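Local coordinates for putative phosphomethylpyrimidine kinase (Bacteroides thetaiotaomicron, PDB 3MBH), which binds pyridoxal and probably phosphorylates it with ATP, as a pyridoxal kinase of the ribokinase clan, at residues Val7-Ala12 / Gly35-Pro40; Glu132-Ile137 / Phe151-Glu156; Pro145-Leu150 / Val182-Val187. All blocks are in the same frame, centred on the assembly; numbering follows the deposited sequence.

Interaction 1 (Val7-Ala12 / Gly35-Pro40)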
loop_
_atom_site.group_PDB
_atom_site.type_symbol
_atom_site.label_atom_id
_atom_site.label_comp_id
_atom_site.label_asym_id
_atom_site.label_seq_id
_atom_site.Cartn_x
_atom_site.Cartn_y
_atom_site.Cartn_z
ATOM N N VAL A 7 3.363 -21.531 3.845
ATOM C CA VAL A 7 4.060 -21.006 2.660
ATOM C C VAL A 7 4.389 -22.159 1.703
ATOM O O VAL A 7 5.148 -23.037 2.061
ATOM C CB VAL A 7 5.411 -20.330 3.028
ATOM C CG1 VAL A 7 6.205 -19.950 1.736
ATOM C CG2 VAL A 7 5.172 -19.097 3.913
ATOM N N LYS A 8 3.854 -22.126 0.484
ATOM C CA LYS A 8 4.094 -23.207 -0.487
ATOM C C LYS A 8 5.522 -23.134 -1.055
ATOM O O LYS A 8 6.129 -22.059 -1.099
ATOM C CB LYS A 8 3.036 -23.176 -1.611
ATOM C CG LYS A 8 1.543 -23.115 -1.115
ATOM C CD LYS A 8 1.293 -24.016 0.073
ATOM C CE LYS A 8 -0.213 -24.064 0.543
ATOM N NZ LYS A 8 -0.646 -22.927 1.456
ATOM N N LYS A 9 6.055 -24.291 -1.453
ATOM C CA LYS A 9 7.414 -24.411 -1.957
ATOM C C LYS A 9 7.432 -24.810 -3.445
ATOM O O LYS A 9 6.700 -25.719 -3.899
ATOM C CB LYS A 9 8.221 -25.461 -1.173
ATOM C CG LYS A 9 8.273 -25.330 0.341
ATOM C CD LYS A 9 9.274 -26.373 0.913
ATOM C CE LYS A 9 8.726 -27.151 2.046
ATOM N NZ LYS A 9 8.603 -26.391 3.346
ATOM N N ILE A 10 8.281 -24.133 -4.182
ATOM C CA ILE A 10 8.493 -24.398 -5.598
ATOM C C ILE A 10 9.908 -24.847 -5.853
ATOM O O ILE A 10 10.848 -24.103 -5.546
ATOM C CB ILE A 10 8.206 -23.132 -6.415
ATOM C CG1 ILE A 10 6.779 -22.651 -6.126
ATOM C CG2 ILE A 10 8.423 -23.408 -7.900
ATOM C CD1 ILE A 10 6.439 -21.275 -6.712
ATOM N N ALA A 11 10.098 -26.033 -6.413
ATOM C CA ALA A 11 11.433 -26.444 -6.813
ATOM C C ALA A 11 11.702 -25.767 -8.191
ATOM O O ALA A 11 10.949 -25.989 -9.141
ATOM C CB ALA A 11 11.538 -28.002 -6.899
ATOM N N ALA A 12 12.782 -24.983 -8.281
ATOM C CA ALA A 12 13.133 -24.208 -9.440
ATOM C C ALA A 12 14.362 -24.803 -10.122
ATOM O O ALA A 12 15.485 -24.716 -9.605
ATOM C CB ALA A 12 13.365 -22.724 -9.065
ATOM N N GLY A 35 4.883 -14.751 -2.680
ATOM C CA GLY A 35 4.529 -15.474 -1.472
ATOM C C GLY A 35 4.979 -16.906 -1.392
ATOM O O GLY A 35 4.571 -17.611 -0.484
ATOM N N PHE A 36 5.857 -17.330 -2.305
ATOM C CA PHE A 36 6.269 -18.727 -2.402
ATOM C C PHE A 36 7.722 -18.834 -2.064
ATOM O O PHE A 36 8.476 -17.915 -2.376
ATOM C CB PHE A 36 6.006 -19.262 -3.804
ATOM C CG PHE A 36 4.577 -19.137 -4.191
ATOM C CD1 PHE A 36 3.637 -19.987 -3.632
ATOM C CD2 PHE A 36 4.149 -18.115 -5.023
ATOM C CE1 PHE A 36 2.296 -19.834 -3.920
ATOM C CE2 PHE A 36 2.840 -17.955 -5.308
ATOM C CZ PHE A 36 1.901 -18.816 -4.772
ATOM N N GLN A 37 8.106 -19.907 -1.370
ATOM C CA GLN A 37 9.522 -20.205 -1.186
ATOM C C GLN A 37 10.049 -20.945 -2.439
ATOM O O GLN A 37 9.436 -21.909 -2.871
ATOM C CB GLN A 37 9.756 -21.082 0.056
ATOM C CG GLN A 37 11.228 -21.422 0.207
ATOM C CD GLN A 37 11.522 -22.265 1.452
ATOM O OE1 GLN A 37 10.626 -22.754 2.085
ATOM N NE2 GLN A 37 12.793 -22.374 1.810
ATOM N N VAL A 38 11.149 -20.463 -3.006
ATOM C CA VAL A 38 11.770 -21.036 -4.168
ATOM C C VAL A 38 13.005 -21.798 -3.690
ATOM O O VAL A 38 13.866 -21.250 -2.965
ATOM C CB VAL A 38 12.202 -19.973 -5.135
ATOM C CG1 VAL A 38 12.978 -20.568 -6.292
ATOM C CG2 VAL A 38 10.989 -19.142 -5.586
ATOM N N CYS A 39 13.051 -23.066 -4.065
ATOM C CA CYS A 39 14.103 -23.999 -3.701
ATOM C C CYS A 39 14.841 -24.365 -4.974
ATOM O O CYS A 39 14.377 -25.209 -5.767
ATOM C CB CYS A 39 13.522 -25.225 -3.055
ATOM S SG CYS A 39 12.743 -24.936 -1.498
ATOM N N PRO A 40 16.014 -23.763 -5.178
ATOM C CA PRO A 40 16.741 -23.980 -6.431
ATOM C C PRO A 40 17.391 -25.370 -6.566
ATOM O O PRO A 40 18.040 -25.852 -5.604
ATOM C CB PRO A 40 17.843 -22.919 -6.410
ATOM C CG PRO A 40 18.002 -22.557 -4.943
ATOM C CD PRO A 40 16.664 -22.779 -4.298
HETATM O O HOH W 1 8.380 -22.462 3.222
HETATM O O HOH W 2 2.650 -19.795 -0.211
HETATM O O HOH W 3 11.147 -24.539 4.037
#

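Interaction 2 (Glu132-Ile137 / Phe151-Glu156)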
loop_
_atom_site.group_PDB
_atom_site.type_symbol
_atom_site.label_atom_id
_atom_site.label_comp_id
_atom_site.label_asym_id
_atom_site.label_seq_id
_atom_site.Cartn_x
_atom_site.Cartn_y
_atom_site.Cartn_z
ATOM N N GLU A 132 15.448 -33.985 -26.636
ATOM C CA GLU A 132 15.173 -34.279 -25.216
ATOM C C GLU A 132 14.052 -33.388 -24.641
ATOM O O GLU A 132 13.171 -33.850 -23.877
ATOM C CB GLU A 132 16.455 -34.170 -24.385
ATOM C CG GLU A 132 17.524 -35.212 -24.698
ATOM C CD GLU A 132 17.072 -36.646 -24.365
ATOM O OE1 GLU A 132 16.543 -36.875 -23.263
ATOM O OE2 GLU A 132 17.263 -37.539 -25.208
HETATM N N MSE A 133 14.069 -32.103 -24.996
HETATM C CA MSE A 133 13.062 -31.200 -24.482
HETATM C C MSE A 133 11.662 -31.649 -24.916
HETATM O O MSE A 133 10.707 -31.523 -24.153
HETATM C CB MSE A 133 13.356 -29.772 -24.904
HETATM C CG MSE A 133 12.459 -28.725 -24.282
HETATM SE SE MSE A 133 12.630 -28.681 -22.319
HETATM C CE MSE A 133 14.274 -27.662 -22.152
ATOM N N ARG A 134 11.552 -32.184 -26.135
ATOM C CA ARG A 134 10.310 -32.764 -26.610
ATOM C C ARG A 134 9.755 -33.836 -25.663
ATOM O O ARG A 134 8.543 -33.969 -25.513
ATOM C CB ARG A 134 10.483 -33.391 -28.014
ATOM C CG ARG A 134 10.584 -32.365 -29.127
ATOM C CD ARG A 134 10.871 -33.042 -30.437
ATOM N NE ARG A 134 11.239 -32.068 -31.451
ATOM C CZ ARG A 134 12.054 -32.301 -32.469
ATOM N NH1 ARG A 134 12.630 -33.480 -32.607
ATOM N NH2 ARG A 134 12.309 -31.350 -33.348
ATOM N N HIS A 135 10.643 -34.584 -25.021
ATOM C CA HIS A 135 10.242 -35.532 -24.014
ATOM C C HIS A 135 9.795 -34.861 -22.711
ATOM O O HIS A 135 8.756 -35.231 -22.151
ATOM C CB HIS A 135 11.364 -36.541 -23.670
ATOM C CG HIS A 135 10.948 -37.556 -22.651
ATOM N ND1 HIS A 135 10.028 -38.546 -22.925
ATOM C CD2 HIS A 135 11.281 -37.707 -21.350
ATOM C CE1 HIS A 135 9.842 -39.288 -21.846
ATOM N NE2 HIS A 135 10.603 -38.812 -20.879
ATOM N N LEU A 136 10.589 -33.924 -22.233
ATOM C CA LEU A 136 10.310 -33.288 -20.960
ATOM C C LEU A 136 8.929 -32.605 -20.969
ATOM O O LEU A 136 8.203 -32.676 -19.978
ATOM C CB LEU A 136 11.394 -32.286 -20.584
ATOM C CG LEU A 136 11.204 -31.661 -19.193
ATOM C CD1 LEU A 136 11.148 -32.761 -18.085
ATOM C CD2 LEU A 136 12.275 -30.568 -18.905
ATOM N N ILE A 137 8.536 -31.992 -22.077
ATOM C CA ILE A 137 7.241 -31.293 -22.052
ATOM C C ILE A 137 6.054 -32.252 -21.817
ATOM O O ILE A 137 5.031 -31.805 -21.335
ATOM C CB ILE A 137 6.955 -30.392 -23.274
ATOM C CG1 ILE A 137 6.839 -31.225 -24.577
ATOM C CG2 ILE A 137 7.946 -29.206 -23.317
ATOM C CD1 ILE A 137 6.191 -30.501 -25.652
ATOM N N PHE A 151 8.157 -24.201 -32.786
ATOM C CA PHE A 151 8.438 -24.916 -34.026
ATOM C C PHE A 151 9.537 -25.981 -33.803
ATOM O O PHE A 151 9.440 -27.073 -34.352
ATOM C CB PHE A 151 8.770 -23.936 -35.139
ATOM C CG PHE A 151 7.570 -23.184 -35.637
ATOM C CD1 PHE A 151 6.569 -23.843 -36.330
ATOM C CD2 PHE A 151 7.431 -21.845 -35.407
ATOM C CE1 PHE A 151 5.461 -23.173 -36.765
ATOM C CE2 PHE A 151 6.304 -21.151 -35.853
ATOM C CZ PHE A 151 5.332 -21.816 -36.517
ATOM N N TYR A 152 10.515 -25.709 -32.935
ATOM C CA TYR A 152 11.491 -26.752 -32.557
ATOM C C TYR A 152 10.796 -27.958 -31.892
ATOM O O TYR A 152 11.060 -29.099 -32.236
ATOM C CB TYR A 152 12.579 -26.185 -31.653
ATOM C CG TYR A 152 13.682 -25.499 -32.444
ATOM C CD1 TYR A 152 14.480 -26.223 -33.347
ATOM C CD2 TYR A 152 13.931 -24.134 -32.305
ATOM C CE1 TYR A 152 15.498 -25.568 -34.070
ATOM C CE2 TYR A 152 14.903 -23.492 -33.037
ATOM C CZ TYR A 152 15.678 -24.208 -33.914
ATOM O OH TYR A 152 16.669 -23.548 -34.607
ATOM N N LEU A 153 9.841 -27.701 -31.006
ATOM C CA LEU A 153 9.115 -28.780 -30.340
ATOM C C LEU A 153 8.258 -29.584 -31.319
ATOM O O LEU A 153 8.216 -30.803 -31.219
ATOM C CB LEU A 153 8.246 -28.267 -29.214
ATOM C CG LEU A 153 9.004 -27.764 -27.996
ATOM C CD1 LEU A 153 8.148 -26.970 -27.036
ATOM C CD2 LEU A 153 9.684 -28.955 -27.306
ATOM N N LEU A 154 7.597 -28.913 -32.264
ATOM C CA LEU A 154 6.780 -29.605 -33.255
ATOM C C LEU A 154 7.602 -30.192 -34.431
ATOM O O LEU A 154 7.046 -30.891 -35.265
ATOM C CB LEU A 154 5.712 -28.658 -33.777
ATOM C CG LEU A 154 4.642 -28.237 -32.773
ATOM C CD1 LEU A 154 3.643 -27.329 -33.426
ATOM C CD2 LEU A 154 3.930 -29.444 -32.191
ATOM N N ASP A 155 8.903 -29.904 -34.493
ATOM C CA ASP A 155 9.775 -30.362 -35.561
ATOM C C ASP A 155 9.215 -29.890 -36.891
ATOM O O ASP A 155 8.973 -30.687 -37.774
ATOM C CB ASP A 155 9.924 -31.898 -35.532
ATOM C CG ASP A 155 11.120 -32.408 -36.341
ATOM O OD1 ASP A 155 12.229 -31.820 -36.247
ATOM O OD2 ASP A 155 10.967 -33.443 -37.041
ATOM N N GLU A 156 8.984 -28.591 -36.994
ATOM C CA GLU A 156 8.531 -27.947 -38.203
ATOM C C GLU A 156 9.346 -26.666 -38.378
ATOM O O GLU A 156 9.791 -26.073 -37.404
ATOM C CB GLU A 156 7.062 -27.579 -38.106
ATOM C CG GLU A 156 6.113 -28.747 -38.013
ATOM C CD GLU A 156 5.954 -29.485 -39.328
ATOM O OE1 GLU A 156 5.469 -28.870 -40.303
ATOM O OE2 GLU A 156 6.308 -30.686 -39.403
HETATM O O HOH W 4 14.337 -33.505 -34.963
#

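Interaction 3 (Pro145-Leu150 / Val182-Val187)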
loop_
_atom_site.group_PDB
_atom_site.type_symbol
_atom_site.label_atom_id
_atom_site.label_comp_id
_atom_site.label_asym_id
_atom_site.label_seq_id
_atom_site.Cartn_x
_atom_site.Cartn_y
_atom_site.Cartn_z
ATOM N N PRO A 145 6.404 -22.285 -24.267
ATOM C CA PRO A 145 7.296 -21.969 -25.390
ATOM C C PRO A 145 7.068 -20.610 -26.035
ATOM O O PRO A 145 5.906 -20.201 -26.198
ATOM C CB PRO A 145 6.902 -22.965 -26.437
ATOM C CG PRO A 145 5.500 -23.417 -26.039
ATOM C CD PRO A 145 5.395 -23.292 -24.593
ATOM N N ASN A 146 8.153 -19.976 -26.485
ATOM C CA ASN A 146 8.048 -18.893 -27.443
ATOM C C ASN A 146 7.846 -19.463 -28.829
ATOM O O ASN A 146 7.935 -20.672 -29.018
ATOM C CB ASN A 146 9.227 -17.912 -27.381
ATOM C CG ASN A 146 10.563 -18.536 -27.705
ATOM O OD1 ASN A 146 10.669 -19.438 -28.562
ATOM N ND2 ASN A 146 11.620 -18.020 -27.058
ATOM N N LEU A 147 7.603 -18.606 -29.817
ATOM C CA LEU A 147 7.274 -19.106 -31.154
ATOM C C LEU A 147 8.398 -19.984 -31.744
ATOM O O LEU A 147 8.156 -21.049 -32.372
ATOM C CB LEU A 147 6.926 -17.935 -32.097
ATOM C CG LEU A 147 6.291 -18.374 -33.404
ATOM C CD1 LEU A 147 4.977 -19.045 -33.086
ATOM C CD2 LEU A 147 6.128 -17.195 -34.331
ATOM N N THR A 148 9.638 -19.565 -31.509
ATOM C CA THR A 148 10.794 -20.326 -31.947
ATOM C C THR A 148 10.785 -21.741 -31.373
ATOM O O THR A 148 10.935 -22.721 -32.104
ATOM C CB THR A 148 12.098 -19.633 -31.521
ATOM O OG1 THR A 148 12.172 -18.334 -32.123
ATOM C CG2 THR A 148 13.333 -20.463 -31.952
ATOM N N GLU A 149 10.624 -21.810 -30.066
ATOM C CA GLU A 149 10.620 -23.047 -29.322
ATOM C C GLU A 149 9.440 -23.910 -29.750
ATOM O O GLU A 149 9.564 -25.137 -29.830
ATOM C CB GLU A 149 10.603 -22.756 -27.825
ATOM C CG GLU A 149 11.881 -22.153 -27.373
ATOM C CD GLU A 149 11.823 -21.415 -26.050
ATOM O OE1 GLU A 149 10.715 -21.086 -25.531
ATOM O OE2 GLU A 149 12.926 -21.207 -25.525
ATOM N N LEU A 150 8.330 -23.282 -30.122
ATOM C CA LEU A 150 7.174 -24.033 -30.592
ATOM C C LEU A 150 7.514 -24.843 -31.826
ATOM O O LEU A 150 7.149 -26.026 -31.947
ATOM C CB LEU A 150 5.993 -23.117 -30.936
ATOM C CG LEU A 150 4.889 -23.835 -31.760
ATOM C CD1 LEU A 150 3.932 -24.507 -30.843
ATOM C CD2 LEU A 150 4.221 -22.904 -32.626
ATOM N N VAL A 182 -1.121 -24.856 -22.480
ATOM C CA VAL A 182 -0.031 -24.523 -23.369
ATOM C C VAL A 182 -0.143 -23.034 -23.632
ATOM O O VAL A 182 -1.218 -22.547 -23.972
ATOM C CB VAL A 182 -0.122 -25.279 -24.706
ATOM C CG1 VAL A 182 1.018 -24.889 -25.649
ATOM C CG2 VAL A 182 -0.156 -26.821 -24.440
ATOM N N ILE A 183 0.974 -22.325 -23.470
ATOM C CA ILE A 183 1.026 -20.900 -23.749
ATOM C C ILE A 183 2.136 -20.681 -24.764
ATOM O O ILE A 183 3.261 -21.152 -24.559
ATOM C CB ILE A 183 1.253 -20.083 -22.423
ATOM C CG1 ILE A 183 0.167 -20.420 -21.366
ATOM C CG2 ILE A 183 1.339 -18.598 -22.739
ATOM C CD1 ILE A 183 0.479 -19.904 -19.970
ATOM N N ILE A 184 1.828 -19.991 -25.862
ATOM C CA ILE A 184 2.830 -19.650 -26.847
ATOM C C ILE A 184 3.071 -18.151 -26.781
ATOM O O ILE A 184 2.138 -17.365 -26.984
ATOM C CB ILE A 184 2.423 -20.059 -28.285
ATOM C CG1 ILE A 184 2.168 -21.551 -28.346
ATOM C CG2 ILE A 184 3.543 -19.622 -29.286
ATOM C CD1 ILE A 184 1.564 -22.069 -29.642
ATOM N N THR A 185 4.321 -17.747 -26.471
ATOM C CA THR A 185 4.647 -16.337 -26.393
ATOM C C THR A 185 5.398 -15.847 -27.658
ATOM O O THR A 185 5.795 -16.602 -28.514
ATOM C CB THR A 185 5.489 -16.027 -25.186
ATOM O OG1 THR A 185 6.848 -16.410 -25.451
ATOM C CG2 THR A 185 4.932 -16.718 -23.949
ATOM N N SER A 186 5.553 -14.551 -27.748
ATOM C CA SER A 186 6.356 -13.901 -28.771
ATOM C C SER A 186 5.853 -14.136 -30.188
ATOM O O SER A 186 6.672 -14.310 -31.110
ATOM C CB SER A 186 7.814 -14.343 -28.654
ATOM O OG SER A 186 8.173 -14.435 -27.280
ATOM N N VAL A 187 4.528 -14.135 -30.363
ATOM C CA VAL A 187 3.941 -14.259 -31.667
ATOM C C VAL A 187 3.852 -12.871 -32.324
ATOM O O VAL A 187 3.291 -11.949 -31.773
ATOM C CB VAL A 187 2.562 -14.916 -31.626
ATOM C CG1 VAL A 187 2.014 -15.088 -33.097
ATOM C CG2 VAL A 187 2.636 -16.277 -30.862
#

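Interaction 1 (Val7-Ala12 / Gly35-Pro40)
Lys9 to Ala12 pair with Gln37 to Pro40 as parallel neighbours, Ile10 CA lying 4.9 Å from Val38 CA and the short strand axes turned 29° against each other. Four backbone hydrogen bonds alternate across the pair. Gln37 N gives to Lys8 O and Cys39 N to Ile10 O, while Ile10 N gives to Gln37 O at 2.8 Å, nearly straight at the hydrogen (168°). Ala12 N closes the series on Cys39 O.

Apolar contacts gather on the face of Ile10, Ala12 and Val38. Ile10 CD1 reaches Phe36 CB at 3.6 Å, the two side chains crossing at a slant, and Lys8 CB sits at the edge of the Phe36 ring, 3.8 Å from Phe36 CD1. Val38 turns CG1 anti to its backbone N (chi1 174°), which sets that methyl 3.5 Å from Ala12 CB.

On the other face Lys9 and Gln37 run side by side in the same direction, joined through water: one molecule accepts from Lys9 NZ and gives to Gln37 OE1 (2.7 Å). A further water bridges Lys8 N and Gly35 O, where the chain leaves helix 24-33 in a Schellman motif.

This is the closing pair of the beta-alpha-beta unit of strand 9-17, helix 24-33 and strand 37-40. Leu24, Ile28 and Leu31 of that helix cover the face of Ile10, Ala12 and Val38, Met236 of helix 223-236 joins them at Ile10 and Phe36, and strand 80-83 bonds to Lys9 and Ala11 on the other edge of strand 9-17.

Interaction 2 (Glu132-Ile137 / Phe151-Glu156)
Two helices, 127-136 and 147-154, meet where the second one ends, and Arg134 of the first grips that C-terminus at Tyr152, Leu153 and Asp155. Asp155 has positive phi and two bonds lead back into the last turn, a Schellman motif. Extended from CG to NE, Arg134 runs alongside Leu153, the two side chains heading opposite ways, and holds Tyr152 O side-on with two nitrogens, NE at 3.1 Å and NH2 at 2.8 Å. Both bonds lie close to the guanidinium plane, Tyr152 O being only 6° and 7° out of it. NE also makes a weak bond to Leu153 O. Asp155 CB lies over one guanidinium face, and its OD1 forms a salt bridge with NH2 at 2.9 Å, with the carboxylate and guanidinium planes 63° apart; as a hydrogen bond this link is weak. A water accepts from Arg134 NH1 and gives to Asp155 OD1.

Deeper in, Leu153 CD2 packs against Met133 CG (selenomethionine) at 4.1 Å and meets Ile137 CD1 tip to tip. A methionine in place of Arg134 would probably leave Tyr152 O without the two nitrogens that grip it, and Asp155 without its charged mate.

Carbonyl groups at a helix C-terminus carry partial negative charge, and Asp155 probably adds its own, so the guanidinium is likely to be favoured here electrostatically as well as by its bonds.

Interaction 3 (Pro145-Leu150 / Val182-Val187)
Pro145 and Asn146 run beside Ile184 and Thr185, and one backbone hydrogen bond joins them: Thr185 N gives to Pro145 O at 2.9 Å, with 159° at the hydrogen. The same carbonyl oxygen receives a CA-H contact from Ile184 CA, 3.2 Å away. The single bridge pairs Asn146 with Thr185, just before helix 147-154.

Ile184 carries most of the apolar contacts. Leu150 CD1 meets Ile184 CD1 at 3.6 Å, and Leu147 CD1 lies 4.1 Å from Ile184 CG2. Ile184 spreads its two branches between them, CG2 being anti to the backbone N and CG1 beside it (chi1 -58°).

The Thr185 hydroxyl lies against Asn146 CB (Thr185 OG1 to Asn146 CB 3.4 Å) and is hydrogen-bonded to that of Ser186. Within the helix start, Glu149 N gives to Asn146 OD1 (2.8 Å) and Asn146 N gives to Glu149 OE1, the reciprocal pair of a capping box with Asn146 as N-cap. Gly116 O and Leu115 N hold the other ends, Asn146 ND2 and Glu149 OE2. Strands 142-143 and 181-189 are parallel neighbours here, and Asn146-Leu147-Thr148-Glu149 fits the NXXE motif of the ribokinase clan, which in relatives is linked to the metal and phosphate site; a similar role here is possible.

Along the chain interaction 1 closes before the others open, whereas the segments of interactions 2 and 3 alternate. Interactions 2 and 3 have centres 12 Å apart and share helix 147-154: its capped start belongs to interaction 3 and its C-terminal end to interaction 2. They touch where Leu153 CD1 packs on Pro145 CB at 4.2 Å. Interaction 1 lies on the opposite side of the chain's centre, about 27 Å and 25 Å from the centres of interactions 2 and 3. Interactions 1 and 3 nevertheless lie at separate places on one mixed sheet, through strands 9-17 and 181-189, with the bound pyridoxal nearer to interaction 3.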